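Local coordinates for proteasome assembly chaperone family protein (Pyrococcus furiosus DSM 3638, PDB 3WZ2) that probably acts as a proteasome-assembly chaperone or proteasome activator, as an archaeal homolog of the eukaryotic assembly chaperones, at residues B[10-15]-B[50-55]; B[112-117]-B[196-201]; B[137-142]-B[173-178]. All blocks are in the same frame, centred on the assembly; numbering follows the deposited sequence.

Contact 1: B[10-15]-B[50-55]; sequences VNLVLP and GYVDSL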
loop_
_atom_site.group_PDB
_atom_site.type_symbol
_atom_site.label_atom_id
_atom_site.label_comp_id
_atom_site.label_asym_id
_atom_site.label_seq_id
_atom_site.Cartn_x
_atom_site.Cartn_y
_atom_site.Cartn_z
ATOM N N VAL B 10 -14.360 11.182 1.511
ATOM C CA VAL B 10 -14.972 11.688 2.740
ATOM C C VAL B 10 -16.211 12.460 2.399
ATOM O O VAL B 10 -16.165 13.308 1.548
ATOM C CB VAL B 10 -13.996 12.603 3.490
ATOM C CG1 VAL B 10 -14.701 13.335 4.605
ATOM C CG2 VAL B 10 -12.840 11.804 4.054
ATOM N N ASN B 11 -17.327 12.176 3.067
ATOM C CA ASN B 11 -18.516 13.046 2.972
ATOM C C ASN B 11 -18.885 13.639 4.289
ATOM O O ASN B 11 -18.966 12.919 5.277
ATOM C CB ASN B 11 -19.750 12.327 2.426
ATOM C CG ASN B 11 -19.578 11.953 0.975
ATOM O OD1 ASN B 11 -20.051 12.683 0.105
ATOM N ND2 ASN B 11 -18.823 10.894 0.693
ATOM N N LEU B 12 -19.181 14.928 4.309
ATOM C CA LEU B 12 -19.748 15.543 5.503
ATOM C C LEU B 12 -21.223 15.427 5.440
ATOM O O LEU B 12 -21.836 15.959 4.537
ATOM C CB LEU B 12 -19.387 17.029 5.625
ATOM C CG LEU B 12 -18.442 17.592 6.639
ATOM C CD1 LEU B 12 -17.319 16.602 6.840
ATOM C CD2 LEU B 12 -17.940 18.950 6.200
ATOM N N VAL B 13 -21.822 14.794 6.434
ATOM C CA VAL B 13 -23.254 14.861 6.590
ATOM C C VAL B 13 -23.532 15.906 7.641
ATOM O O VAL B 13 -23.385 15.664 8.827
ATOM C CB VAL B 13 -23.863 13.481 6.982
ATOM C CG1 VAL B 13 -25.390 13.548 7.096
ATOM C CG2 VAL B 13 -23.474 12.430 5.952
ATOM N N LEU B 14 -23.956 17.065 7.195
ATOM C CA LEU B 14 -24.015 18.227 8.039
ATOM C C LEU B 14 -24.933 19.275 7.403
ATOM O O LEU B 14 -24.596 19.811 6.347
ATOM C CB LEU B 14 -22.605 18.786 8.193
ATOM C CG LEU B 14 -22.467 19.929 9.178
ATOM C CD1 LEU B 14 -22.922 19.511 10.559
ATOM C CD2 LEU B 14 -21.029 20.404 9.226
ATOM N N PRO B 15 -26.075 19.589 8.048
ATOM C CA PRO B 15 -26.900 20.662 7.482
ATOM C C PRO B 15 -26.197 22.010 7.534
ATOM O O PRO B 15 -25.324 22.234 8.377
ATOM C CB PRO B 15 -28.153 20.667 8.362
ATOM C CG PRO B 15 -27.771 19.965 9.603
ATOM C CD PRO B 15 -26.667 19.007 9.259
ATOM N N GLY B 50 -24.695 16.086 12.883
ATOM C CA GLY B 50 -24.072 15.474 11.737
ATOM C C GLY B 50 -22.833 14.686 12.066
ATOM O O GLY B 50 -22.484 14.500 13.217
ATOM N N TYR B 51 -22.164 14.209 11.018
ATOM C CA TYR B 51 -21.027 13.343 11.184
ATOM C C TYR B 51 -20.188 13.338 9.935
ATOM O O TYR B 51 -20.622 13.789 8.878
ATOM C CB TYR B 51 -21.483 11.923 11.553
ATOM C CG TYR B 51 -22.455 11.302 10.566
ATOM C CD1 TYR B 51 -23.776 11.710 10.532
ATOM C CD2 TYR B 51 -22.049 10.310 9.698
ATOM C CE1 TYR B 51 -24.680 11.151 9.653
ATOM C CE2 TYR B 51 -22.949 9.734 8.808
ATOM C CZ TYR B 51 -24.261 10.167 8.785
ATOM O OH TYR B 51 -25.182 9.600 7.901
ATOM N N VAL B 52 -18.990 12.803 10.060
ATOM C CA VAL B 52 -18.151 12.494 8.932
ATOM C C VAL B 52 -18.297 11.027 8.552
ATOM O O VAL B 52 -18.265 10.127 9.395
ATOM C CB VAL B 52 -16.695 12.726 9.265
ATOM C CG1 VAL B 52 -15.822 12.472 8.059
ATOM C CG2 VAL B 52 -16.504 14.128 9.796
ATOM N N ASP B 53 -18.449 10.797 7.266
ATOM C CA ASP B 53 -18.720 9.475 6.741
ATOM C C ASP B 53 -17.633 9.129 5.729
ATOM O O ASP B 53 -17.421 9.852 4.766
ATOM C CB ASP B 53 -20.099 9.458 6.062
ATOM C CG ASP B 53 -20.467 8.090 5.514
ATOM O OD1 ASP B 53 -20.071 7.059 6.109
ATOM O OD2 ASP B 53 -21.126 8.055 4.480
ATOM N N SER B 54 -16.948 8.020 5.959
ATOM C CA SER B 54 -15.893 7.566 5.073
ATOM C C SER B 54 -15.644 6.095 5.282
ATOM O O SER B 54 -15.612 5.610 6.425
ATOM C CB SER B 54 -14.609 8.327 5.396
ATOM O OG SER B 54 -13.482 7.850 4.662
ATOM N N LEU B 55 -15.383 5.392 4.190
ATOM C CA LEU B 55 -14.969 3.985 4.251
ATOM C C LEU B 55 -13.679 3.814 5.007
ATOM O O LEU B 55 -13.349 2.717 5.410
ATOM C CB LEU B 55 -14.759 3.416 2.853
ATOM C CG LEU B 55 -15.995 3.420 1.947
ATOM C CD1 LEU B 55 -15.557 3.091 0.513
ATOM C CD2 LEU B 55 -17.062 2.447 2.448
#

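Contact 2: B[112-117]-B[196-201]; sequences KVISLA and EVLNKM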
loop_
_atom_site.group_PDB
_atom_site.type_symbol
_atom_site.label_atom_id
_atom_site.label_comp_id
_atom_site.label_asym_id
_atom_site.label_seq_id
_atom_site.Cartn_x
_atom_site.Cartn_y
_atom_site.Cartn_z
ATOM N N LYS B 112 -16.636 32.427 12.032
ATOM C CA LYS B 112 -15.379 32.118 12.712
ATOM C C LYS B 112 -15.071 30.624 12.654
ATOM O O LYS B 112 -15.958 29.801 12.749
ATOM C CB LYS B 112 -15.426 32.523 14.191
ATOM C CG LYS B 112 -15.469 34.000 14.432
ATOM C CD LYS B 112 -15.390 34.331 15.905
ATOM C CE LYS B 112 -15.893 35.740 16.200
ATOM N NZ LYS B 112 -14.800 36.627 16.651
ATOM N N VAL B 113 -13.788 30.309 12.560
ATOM C CA VAL B 113 -13.288 28.971 12.644
ATOM C C VAL B 113 -12.262 28.956 13.743
ATOM O O VAL B 113 -11.217 29.572 13.628
ATOM C CB VAL B 113 -12.659 28.552 11.303
ATOM C CG1 VAL B 113 -12.341 27.075 11.295
ATOM C CG2 VAL B 113 -13.605 28.876 10.154
ATOM N N ILE B 114 -12.535 28.215 14.810
ATOM C CA ILE B 114 -11.708 28.265 16.006
ATOM C C ILE B 114 -11.276 26.846 16.328
ATOM O O ILE B 114 -12.103 25.986 16.597
ATOM C CB ILE B 114 -12.501 28.837 17.199
ATOM C CG1 ILE B 114 -12.986 30.243 16.909
ATOM C CG2 ILE B 114 -11.626 28.884 18.437
ATOM C CD1 ILE B 114 -14.083 30.746 17.835
ATOM N N SER B 115 -9.976 26.607 16.346
ATOM C CA SER B 115 -9.449 25.334 16.810
ATOM C C SER B 115 -8.953 25.434 18.247
ATOM O O SER B 115 -8.387 26.429 18.655
ATOM C CB SER B 115 -8.302 24.881 15.872
ATOM O OG SER B 115 -8.801 24.608 14.575
ATOM N N LEU B 116 -9.225 24.394 19.010
ATOM C CA LEU B 116 -8.781 24.268 20.369
ATOM C C LEU B 116 -7.693 23.219 20.419
ATOM O O LEU B 116 -7.901 22.085 19.991
ATOM C CB LEU B 116 -9.942 23.809 21.244
ATOM C CG LEU B 116 -11.203 24.628 21.100
ATOM C CD1 LEU B 116 -12.216 24.088 22.078
ATOM C CD2 LEU B 116 -10.929 26.105 21.343
ATOM N N ALA B 117 -6.520 23.608 20.868
ATOM C CA ALA B 117 -5.354 22.726 20.806
ATOM C C ALA B 117 -4.557 22.816 22.092
ATOM O O ALA B 117 -4.788 23.712 22.922
ATOM C CB ALA B 117 -4.477 23.105 19.628
ATOM N N GLU B 196 -12.129 28.719 29.278
ATOM C CA GLU B 196 -12.295 30.067 29.838
ATOM C C GLU B 196 -12.050 31.144 28.792
ATOM O O GLU B 196 -12.790 32.104 28.726
ATOM C CB GLU B 196 -11.378 30.337 31.059
ATOM C CG GLU B 196 -11.822 29.650 32.346
ATOM C CD GLU B 196 -10.889 29.925 33.540
ATOM O OE1 GLU B 196 -9.666 29.615 33.488
ATOM O OE2 GLU B 196 -11.385 30.486 34.542
ATOM N N VAL B 197 -10.992 31.017 28.007
ATOM C CA VAL B 197 -10.731 32.001 26.941
ATOM C C VAL B 197 -11.806 31.977 25.878
ATOM O O VAL B 197 -12.263 33.029 25.428
ATOM C CB VAL B 197 -9.369 31.805 26.303
ATOM C CG1 VAL B 197 -9.200 32.756 25.131
ATOM C CG2 VAL B 197 -8.260 32.030 27.335
ATOM N N LEU B 198 -12.227 30.783 25.473
ATOM C CA LEU B 198 -13.287 30.673 24.485
ATOM C C LEU B 198 -14.606 31.297 24.926
ATOM O O LEU B 198 -15.322 31.934 24.147
ATOM C CB LEU B 198 -13.518 29.210 24.110
ATOM C CG LEU B 198 -14.451 29.032 22.897
ATOM C CD1 LEU B 198 -13.763 29.459 21.628
ATOM C CD2 LEU B 198 -14.854 27.584 22.806
ATOM N N ASN B 199 -14.961 31.063 26.164
ATOM C CA ASN B 199 -16.079 31.738 26.786
ATOM C C ASN B 199 -16.055 33.240 26.656
ATOM O O ASN B 199 -17.049 33.873 26.330
ATOM C CB ASN B 199 -16.062 31.426 28.265
ATOM C CG ASN B 199 -17.435 31.451 28.834
ATOM O OD1 ASN B 199 -18.263 30.716 28.342
ATOM N ND2 ASN B 199 -17.707 32.280 29.827
ATOM N N LYS B 200 -14.908 33.823 26.910
ATOM C CA LYS B 200 -14.747 35.266 26.745
ATOM C C LYS B 200 -14.864 35.708 25.319
ATOM O O LYS B 200 -15.448 36.726 25.030
ATOM C CB LYS B 200 -13.376 35.670 27.260
ATOM C CG LYS B 200 -13.506 35.713 28.768
ATOM C CD LYS B 200 -12.239 35.521 29.501
ATOM C CE LYS B 200 -12.478 35.583 31.019
ATOM N NZ LYS B 200 -11.214 35.680 31.761
ATOM N N MET B 201 -14.237 34.958 24.440
ATOM C CA MET B 201 -14.221 35.281 23.018
ATOM C C MET B 201 -15.642 35.239 22.452
ATOM O O MET B 201 -15.970 36.019 21.596
ATOM C CB MET B 201 -13.288 34.290 22.305
ATOM C CG MET B 201 -13.236 34.320 20.798
ATOM S SD MET B 201 -11.817 33.331 20.192
ATOM C CE MET B 201 -11.847 33.881 18.488
#

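Contact 3: B[137-142]-B[173-178]; sequences EEENKE and KSYVLL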
loop_
_atom_site.group_PDB
_atom_site.type_symbol
_atom_site.label_atom_id
_atom_site.label_comp_id
_atom_site.label_asym_id
_atom_site.label_seq_id
_atom_site.Cartn_x
_atom_site.Cartn_y
_atom_site.Cartn_z
ATOM N N GLU B 137 -3.634 39.016 10.247
ATOM C CA GLU B 137 -3.273 40.017 11.231
ATOM C C GLU B 137 -4.514 40.545 11.937
ATOM O O GLU B 137 -4.479 40.753 13.134
ATOM C CB GLU B 137 -2.485 41.171 10.593
ATOM C CG GLU B 137 -1.867 42.156 11.603
ATOM C CD GLU B 137 -0.956 41.487 12.659
ATOM O OE1 GLU B 137 -0.940 41.929 13.839
ATOM O OE2 GLU B 137 -0.237 40.512 12.306
ATOM N N GLU B 138 -5.613 40.698 11.220
ATOM C CA GLU B 138 -6.887 41.076 11.806
ATOM C C GLU B 138 -7.321 40.161 12.972
ATOM O O GLU B 138 -7.795 40.653 14.000
ATOM C CB GLU B 138 -8.022 41.089 10.757
ATOM C CG GLU B 138 -9.324 41.706 11.301
ATOM C CD GLU B 138 -10.426 41.903 10.261
ATOM O OE1 GLU B 138 -11.448 41.166 10.308
ATOM O OE2 GLU B 138 -10.267 42.797 9.396
ATOM N N GLU B 139 -7.177 38.847 12.799
ATOM C CA GLU B 139 -7.550 37.903 13.854
ATOM C C GLU B 139 -6.537 37.976 14.977
ATOM O O GLU B 139 -6.889 37.810 16.129
ATOM C CB GLU B 139 -7.666 36.479 13.299
ATOM C CG GLU B 139 -8.942 36.270 12.493
ATOM C CD GLU B 139 -8.883 36.910 11.116
ATOM O OE1 GLU B 139 -7.952 36.601 10.365
ATOM O OE2 GLU B 139 -9.764 37.725 10.802
ATOM N N ASN B 140 -5.271 38.188 14.648
ATOM C CA ASN B 140 -4.288 38.354 15.696
ATOM C C ASN B 140 -4.705 39.561 16.578
ATOM O O ASN B 140 -4.561 39.515 17.791
ATOM C CB ASN B 140 -2.869 38.601 15.152
ATOM C CG ASN B 140 -2.115 37.368 14.764
ATOM O OD1 ASN B 140 -0.944 37.426 14.297
ATOM N ND2 ASN B 140 -2.715 36.254 14.981
ATOM N N LYS B 141 -5.162 40.635 15.958
ATOM C CA LYS B 141 -5.527 41.851 16.704
ATOM C C LYS B 141 -6.726 41.595 17.577
ATOM O O LYS B 141 -6.736 42.033 18.710
ATOM C CB LYS B 141 -5.766 43.051 15.774
ATOM C CG LYS B 141 -4.468 43.520 15.134
ATOM C CD LYS B 141 -4.570 44.580 14.010
ATOM C CE LYS B 141 -5.309 45.831 14.422
ATOM N NZ LYS B 141 -4.992 46.968 13.511
ATOM N N GLU B 142 -7.716 40.868 17.072
ATOM C CA GLU B 142 -8.821 40.451 17.916
ATOM C C GLU B 142 -8.363 39.686 19.150
ATOM O O GLU B 142 -8.855 39.937 20.248
ATOM C CB GLU B 142 -9.782 39.575 17.167
ATOM C CG GLU B 142 -10.605 40.325 16.167
ATOM C CD GLU B 142 -11.452 39.381 15.331
ATOM O OE1 GLU B 142 -11.913 38.340 15.900
ATOM O OE2 GLU B 142 -11.620 39.708 14.130
ATOM N N LYS B 173 -12.264 33.778 8.796
ATOM C CA LYS B 173 -11.588 34.213 9.998
ATOM C C LYS B 173 -11.295 32.986 10.812
ATOM O O LYS B 173 -12.217 32.304 11.265
ATOM C CB LYS B 173 -12.478 35.205 10.783
ATOM C CG LYS B 173 -12.850 36.455 10.004
ATOM C CD LYS B 173 -13.952 37.305 10.637
ATOM C CE LYS B 173 -13.510 38.020 11.898
ATOM N NZ LYS B 173 -12.156 38.640 11.775
ATOM N N SER B 174 -10.011 32.696 10.984
ATOM C CA SER B 174 -9.568 31.465 11.647
ATOM C C SER B 174 -8.665 31.793 12.841
ATOM O O SER B 174 -7.941 32.819 12.854
ATOM C CB SER B 174 -8.923 30.459 10.678
ATOM O OG SER B 174 -7.656 30.846 10.236
ATOM N N TYR B 175 -8.776 30.949 13.864
ATOM C CA TYR B 175 -8.030 31.082 15.088
ATOM C C TYR B 175 -7.662 29.713 15.632
ATOM O O TYR B 175 -8.395 28.746 15.429
ATOM C CB TYR B 175 -8.834 31.787 16.167
ATOM C CG TYR B 175 -9.678 32.972 15.729
ATOM C CD1 TYR B 175 -10.780 32.785 14.947
ATOM C CD2 TYR B 175 -9.382 34.293 16.126
ATOM C CE1 TYR B 175 -11.574 33.841 14.559
ATOM C CE2 TYR B 175 -10.191 35.370 15.743
ATOM C CZ TYR B 175 -11.292 35.118 14.976
ATOM O OH TYR B 175 -12.089 36.146 14.581
ATOM N N VAL B 176 -6.536 29.645 16.340
ATOM C CA VAL B 176 -6.266 28.544 17.250
ATOM C C VAL B 176 -5.995 29.098 18.669
ATOM O O VAL B 176 -5.242 30.037 18.834
ATOM C CB VAL B 176 -5.066 27.717 16.776
ATOM C CG1 VAL B 176 -4.889 26.461 17.623
ATOM C CG2 VAL B 176 -5.204 27.327 15.298
ATOM N N LEU B 177 -6.622 28.491 19.664
ATOM C CA LEU B 177 -6.281 28.721 21.064
ATOM C C LEU B 177 -5.465 27.534 21.550
ATOM O O LEU B 177 -5.889 26.384 21.353
ATOM C CB LEU B 177 -7.549 28.840 21.884
ATOM C CG LEU B 177 -8.516 29.942 21.461
ATOM C CD1 LEU B 177 -9.773 29.878 22.301
ATOM C CD2 LEU B 177 -7.852 31.285 21.628
ATOM N N LEU B 178 -4.284 27.815 22.121
ATOM C CA LEU B 178 -3.385 26.780 22.561
ATOM C C LEU B 178 -3.155 26.812 24.060
ATOM O O LEU B 178 -2.542 27.744 24.585
ATOM C CB LEU B 178 -2.048 26.919 21.865
ATOM C CG LEU B 178 -2.122 26.792 20.354
ATOM C CD1 LEU B 178 -1.880 28.135 19.715
ATOM C CD2 LEU B 178 -1.103 25.829 19.868
HETATM O O HOH W 1 -8.139 34.237 9.138
#

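Contact 1: B[10-15]-B[50-55]
V13 lays its branched side chain over one face of the Y51 ring at the edge of the mixed sheet of this PAC2-family chain, where strand 11-13, outermost within this chain, pairs antiparallel with strand 47-53. The two side chains lie next to each other and point the same way, both on one face of the sheet, as partners in a hydrogen-bonded pair. CB of V13 makes a CH-pi contact, 3.9 Å from the centroid of the Y51 ring and offset toward its rim. CG1 of V13 adds a contact of 3.6 Å to CE1 of Y51, and CG2 reaches CZ and the hydroxyl end. The ring is brought over V13 because CG of Y51 sits between backbone N and carbonyl carbon (chi1 56°), which folds the ring back across the neighbouring strand. The Y51 ring also meets W165 of the second subunit edge-to-face, so this side of the sheet edge is also part of a subunit interface.

The opposite face of the sheet, bearing L12 and V52, carries aliphatic groups. V52 forks between V10 and L12: CG1 lies 3.7 Å from CG1 of V10, while CG2 lies 3.9 Å from CD1 of L12. Helix 91-107 packs on this face, with L93 against V10 and Y104 against L12.

Four backbone bonds tie the strands, two in each of the hydrogen-bonded pairs N11-D53 and V13-Y51; L12 and V52 form the non-hydrogen-bonded pair between them. The bond from N11 N to D53 O is almost straight, 178° at the hydrogen. At G50 the chain comes close enough for a CA-H...O contact, with CA of G50 3.0 Å from O of V13, the same oxygen that accepts the N-H of Y51.

Contact 2: B[112-117]-B[196-201]
I114 reaches from strand 112-120 toward L198 and M201 of helix 188-202, and its two branches divide the work. From CB, which points at the helix, CG2 leaves anti to the backbone N and comes to rest 3.9 Å from CD1 of L198. The longer branch starts at CG1, which is 4.1 Å from CE of M201. With chi2 near 164° this branch is extended, and it carries CD1 to the methyl of M201: CD1 of I114 and CE of M201 are 3.9 Å apart, the two chains meeting tip to tip. The same CD1 of I114 also lies 4.0 Å from CD1 of L198, so it touches both helix residues.

M201 can reach this far because its chain is extended all the way to CE. On the flank, CD2 of L116 approaches CD1 of L198 more loosely, at 4.4 Å.

Segment 196-201 runs nearly antiparallel to 112-117, 165° between their directions, and its helix packs over the central part of the mixed sheet as one layer of an alpha/beta arrangement. Y175 of the adjoining strand 174-181 touches both I114 and M201, and L40 of helix 32-43 packs on L198. With an alanine in place of I114, CD1 of L198 and CE of M201 would probably lose the partner they share, and a gap would open beneath the helix.

No hydrogen bond crosses between the two segments: strand and helix are held here by methyl-rich, buried packing, which depends on close fit and the exclusion of water.

Contact 3: B[137-142]-B[173-178]
K173 sends its ammonium group into a cluster of three carboxylates on helix 137-145. NZ of K173 donates to OE2 of E142 at 2.6 Å, to OE2 of E139 at 2.7 Å and to OE1 of E138 at 3.0 Å, each bond part of a salt bridge. The chain of K173 bends at chi3 and chi4, which curls NZ back among these acceptors. E138 and E139 each offer the anti lone pair, whereas OE2 of E142 is met on its syn side.

The second oxygen of E142 is used as well: OH of Y175 donates to OE1 of E142 at 2.6 Å, 30° out of the carboxylate plane. This one carboxylate thus joins the lysine to the tyrosine. K112 of the next strand lies near both OH of Y175 and OE1 of E142, though only weakly bound.

The network fastens helix 137-145 against the start of strand 174-181 in the mixed sheet of the PAC2 fold, the segments 137-142 and 174-178 crossing at -44°.

The remaining oxygen of E139, OE1, is hydrogen-bonded to OG of S136, and a water 2.7 Å from OE1 of E139 links it to the backbone N-H of S174, which donates to the water. Below its carboxylate, E139 uses its aliphatic part: CG makes a CH-pi contact over the face of the Y175 ring, 3.9 Å from the centroid.

All three contacts reach one mixed sheet. Contact 1 joins strand 11-13, outermost within this chain, to strand 47-53; contacts 2 and 3 involve the neighbouring strands 112-120 and 174-181, each met by a helix. Contact 1 closes before the others open, and its centre is about 24 Å from that of contact 2 and about 27 Å from that of contact 3. Contact 3 is nested in the loop closed by contact 2; their centres are about 10 Å apart and they touch, the backbone of Y175 probably hydrogen-bonding to V113 and S115. Contact 1 thus lies at an edge strand that meets a second subunit, while contacts 2 and 3 form one continuous patch where helices pack on the sheet.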